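Local coordinates for major extracellular endoglucanase (Xanthomonas campestris pv. campestris, PDB 4TUF), which hydrolyses internal beta-1,4-glucosidic linkages of cellulose, lichenin and cereal beta-glucans, the chain here being its family 5 catalytic domain, at residues D335-T338 with L339-T342; N256-A259 with I260-R263. All blocks are in the same frame, centred on the assembly; numbering follows the deposited sequence.

Contact 1. Residues D335-T338 with L339-T342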
# COMPACT_ATOMS: atom_id res chain seq x y z
N ASP A 335 12.47 4.44 -17.36
CA ASP A 335 12.28 5.81 -16.91
C ASP A 335 11.58 5.82 -15.55
O ASP A 335 11.89 6.65 -14.69
CB ASP A 335 11.49 6.63 -17.93
CG ASP A 335 10.30 5.88 -18.51
OD1 ASP A 335 9.92 4.82 -17.96
OD2 ASP A 335 9.74 6.36 -19.52
N LYS A 336 10.65 4.90 -15.36
CA LYS A 336 10.00 4.73 -14.07
C LYS A 336 11.02 4.33 -13.01
O LYS A 336 10.95 4.82 -11.88
CB LYS A 336 8.88 3.69 -14.16
CG LYS A 336 7.57 4.24 -14.70
CD LYS A 336 6.47 3.21 -14.58
CE LYS A 336 5.16 3.73 -15.14
NZ LYS A 336 4.08 2.71 -15.04
N MET A 337 11.96 3.46 -13.37
CA MET A 337 12.99 3.05 -12.43
C MET A 337 13.96 4.18 -12.10
O MET A 337 14.43 4.30 -10.97
CB MET A 337 13.76 1.83 -12.96
CG MET A 337 12.99 0.52 -12.83
SD MET A 337 12.13 0.33 -11.25
CE MET A 337 13.51 0.28 -10.10
N THR A 338 14.25 5.03 -13.09
CA THR A 338 15.16 6.15 -12.86
C THR A 338 14.51 7.18 -11.94
O THR A 338 15.18 7.82 -11.13
CB THR A 338 15.58 6.80 -14.19
OG1 THR A 338 16.26 5.83 -15.00
CG2 THR A 338 16.50 7.98 -13.96
N LEU A 339 13.19 7.31 -12.05
CA LEU A 339 12.43 8.19 -11.17
C LEU A 339 12.45 7.70 -9.72
O LEU A 339 12.62 8.49 -8.79
CB LEU A 339 10.98 8.30 -11.65
CG LEU A 339 10.05 9.17 -10.80
CD1 LEU A 339 10.31 10.65 -11.06
CD2 LEU A 339 8.60 8.82 -11.08
N LEU A 340 12.26 6.40 -9.54
CA LEU A 340 12.24 5.81 -8.20
C LEU A 340 13.61 5.89 -7.53
O LEU A 340 13.71 6.18 -6.34
CB LEU A 340 11.76 4.36 -8.26
CG LEU A 340 10.27 4.19 -8.56
CD1 LEU A 340 9.95 2.74 -8.87
CD2 LEU A 340 9.44 4.65 -7.37
N ARG A 341 14.68 5.64 -8.29
CA ARG A 341 16.02 5.70 -7.72
C ARG A 341 16.35 7.12 -7.30
O ARG A 341 17.08 7.34 -6.33
CB ARG A 341 17.06 5.16 -8.70
CG ARG A 341 16.86 3.68 -9.01
CD ARG A 341 18.01 3.08 -9.77
NE ARG A 341 17.74 1.69 -10.13
CZ ARG A 341 17.43 1.27 -11.35
NH1 ARG A 341 17.35 2.14 -12.36
NH2 ARG A 341 17.19 -0.01 -11.57
N THR A 342 15.81 8.09 -8.03
CA THR A 342 15.93 9.49 -7.66
C THR A 342 15.29 9.73 -6.30
O THR A 342 15.90 10.34 -5.43
CB THR A 342 15.29 10.40 -8.72
OG1 THR A 342 16.10 10.41 -9.89
CG2 THR A 342 15.16 11.83 -8.19

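Contact 2. Residues N256-A259 with I260-R263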
# COMPACT_ATOMS: atom_id res chain seq x y z
N ASN A 256 1.51 24.43 -8.31
CA ASN A 256 0.42 24.52 -7.34
C ASN A 256 0.29 23.27 -6.49
O ASN A 256 -0.37 23.28 -5.46
CB ASN A 256 -0.89 24.77 -8.07
CG ASN A 256 -1.22 23.69 -9.06
OD1 ASN A 256 -0.33 23.02 -9.56
ND2 ASN A 256 -2.49 23.51 -9.34
N MET A 257 0.91 22.18 -6.93
CA MET A 257 0.73 20.88 -6.29
C MET A 257 1.28 20.75 -4.85
O MET A 257 0.59 20.18 -4.01
CB MET A 257 1.36 19.79 -7.16
CG MET A 257 0.63 19.58 -8.48
SD MET A 257 -1.15 19.36 -8.25
CE MET A 257 -1.19 17.87 -7.26
N PRO A 258 2.50 21.26 -4.57
CA PRO A 258 3.02 21.07 -3.20
C PRO A 258 2.09 21.52 -2.07
O PRO A 258 2.07 20.88 -1.02
CB PRO A 258 4.30 21.93 -3.21
CG PRO A 258 4.75 21.87 -4.62
CD PRO A 258 3.50 21.88 -5.45
N ALA A 259 1.33 22.59 -2.27
CA ALA A 259 0.38 23.06 -1.26
C ALA A 259 -0.74 22.05 -1.05
O ALA A 259 -1.26 21.89 0.06
CB ALA A 259 -0.19 24.41 -1.67
N ILE A 260 -1.12 21.37 -2.12
CA ILE A 260 -2.21 20.41 -2.07
C ILE A 260 -1.77 19.11 -1.41
O ILE A 260 -2.49 18.54 -0.58
CB ILE A 260 -2.75 20.14 -3.49
CG1 ILE A 260 -3.51 21.38 -3.98
CG2 ILE A 260 -3.65 18.92 -3.51
CD1 ILE A 260 -3.79 21.37 -5.45
N TRP A 261 -0.58 18.64 -1.76
CA TRP A 261 0.02 17.48 -1.11
C TRP A 261 0.28 17.78 0.35
O TRP A 261 0.07 16.92 1.21
CB TRP A 261 1.31 17.07 -1.81
CG TRP A 261 1.11 16.61 -3.23
CD1 TRP A 261 0.03 15.94 -3.73
CD2 TRP A 261 2.00 16.81 -4.32
NE1 TRP A 261 0.21 15.69 -5.07
CE2 TRP A 261 1.41 16.22 -5.46
CE3 TRP A 261 3.25 17.42 -4.46
CZ2 TRP A 261 2.02 16.23 -6.71
CZ3 TRP A 261 3.86 17.43 -5.70
CH2 TRP A 261 3.24 16.84 -6.81
N GLU A 262 0.75 18.99 0.63
CA GLU A 262 1.00 19.40 2.01
C GLU A 262 -0.28 19.32 2.83
O GLU A 262 -0.29 18.73 3.91
CB GLU A 262 1.57 20.82 2.05
CG GLU A 262 1.90 21.33 3.45
CD GLU A 262 3.19 20.76 3.99
OE1 GLU A 262 3.83 19.94 3.30
OE2 GLU A 262 3.57 21.14 5.12
N ARG A 263 -1.36 19.89 2.30
CA ARG A 263 -2.66 19.87 2.96
C ARG A 263 -3.17 18.46 3.26
O ARG A 263 -3.60 18.17 4.38
CB ARG A 263 -3.70 20.60 2.11
CG ARG A 263 -5.08 20.57 2.72
CD ARG A 263 -5.90 21.77 2.28
NE ARG A 263 -6.30 21.68 0.88
CZ ARG A 263 -6.26 22.70 0.03
NH1 ARG A 263 -5.83 23.89 0.45
NH2 ARG A 263 -6.65 22.54 -1.22

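Contact 1. Residues D335-T338 with L339-T342
Asp335 to Thr338 and Leu339 to Thr342 are successive turns of one alpha helix, joined by four consecutive i to i+4 backbone hydrogen bonds, from Leu339 N to Asp335 O through to Thr342 N to Thr338 O. The last of these carbonyls is gripped twice. Thr342 turns its hydroxyl back beside its own backbone N (chi1 -72°), and OG1 donates to Thr338 O at 3.0 Å, while Thr342 N reaches the same oxygen from the opposite face of the carbonyl plane at 3.2 Å. A side-chain hydroxyl thus doubles a helical bond and finds its own acceptor within the helix. Thr338 OG1 in turn bonds to Gln334 O.

On another side of the helix Met337 meets both Leu340 and Arg341. The thioether bends twice, and its SD lies 4.0 Å from Leu340 CD1, an apolar contact between i and i+3. Its terminal CE passes over one face of the Arg341 guanidinium, displaced toward the rim, 4.0 Å from Arg341 NH2. Nearer the backbone, Met337 CB packs 3.7 Å from Arg341 NH1. With Arg341 CG beside the backbone N (chi1 -64°), the chain, extended from CG to NE, is sent back toward Met337; its NH2 is hydrogen-bonded to Leu52 O.

Within the fold, helix 334-344 is the last helix of the TIM barrel and follows its final strand, 309-311. Leu340 and Lys336 lean on Tyr311 of that strand, and the Lys336 ammonium bonds to Gly323 O. Phe54 packs against Met337 and Leu340, whereas Leu339 faces Gln294, Asp295 and Val298 of the neighbouring helix 288-303.

Contact 2. Residues N256-A259 with I260-R263
Met257 lies across one face of the Trp261 indole, an i to i+4 pairing in which the thioether chain touches the ring at CB and again at CE, with the sulfur arched off it in between. Its CB sits over the six-membered ring, 3.6 Å from the centroid and only 14° off the ring normal, which makes this a CH-pi contact. From there the chain bends at both chi2 and chi3, curling back to bring CE near the NE1-CE2-CZ2 rim, on the same side as CB and 3.4 Å from Trp261 NE1. The sulfur stands oblique to the ring, SD being 5.3 Å from the six-membered centroid, a Met-aromatic contact at longer range than the methylene and methyl contacts. Met257 SD also approaches Ile260 CD1 at 4.3 Å, so one side chain touches both i+3 and i+4 neighbours.

The backbone holds the two side chains in this relation: Trp261 N donates almost straight to Met257 O (3.0 Å, 169° at the hydrogen), and Ile260 N makes a weak bond to the same oxygen. Helix 257-266 is the connecting helix of a beta-alpha-beta unit in the TIM barrel, between parallel strands 231-238 and 276-280, and the contact lies near its N-terminal end. Pro258 is close to that N-terminus, where a residue without an amide hydrogen is readily accommodated, and its carbonyl accepts from Glu262 N at 2.8 Å.

Pro258 CD reaches Trp261 CZ3 at 4.5 Å, a loose touch at the benzo end of the indole. Trp293 and Tyr300 of helix 288-303 also meet the indole with their planes inclined to it, the first more steeply. Tyr300 also has its hydroxyl hydrogen-bonded to Glu262 OE1, while Asn256 ND2 bonds to Tyr247 O in the loop preceding the helix.

In the fold
The two contacts lie on different outer helices of the same barrel, with centres 22 Å apart and nearest atoms about 10 Å apart, so they do not touch. Helix 288-303 stands between them in the chain and receives side chains from both: Leu339 and Thr342 of contact 1 rest on it, as do Met257, Pro258 and Trp261 of contact 2. In contact 1 the Leu340 side chain is about 11 Å from that of Glu278, the probable nucleophile. Contact 2 lies away from the active-site residues, although the Glu262 side chain is about 10 Å from a bound dihydrogenphosphate ion.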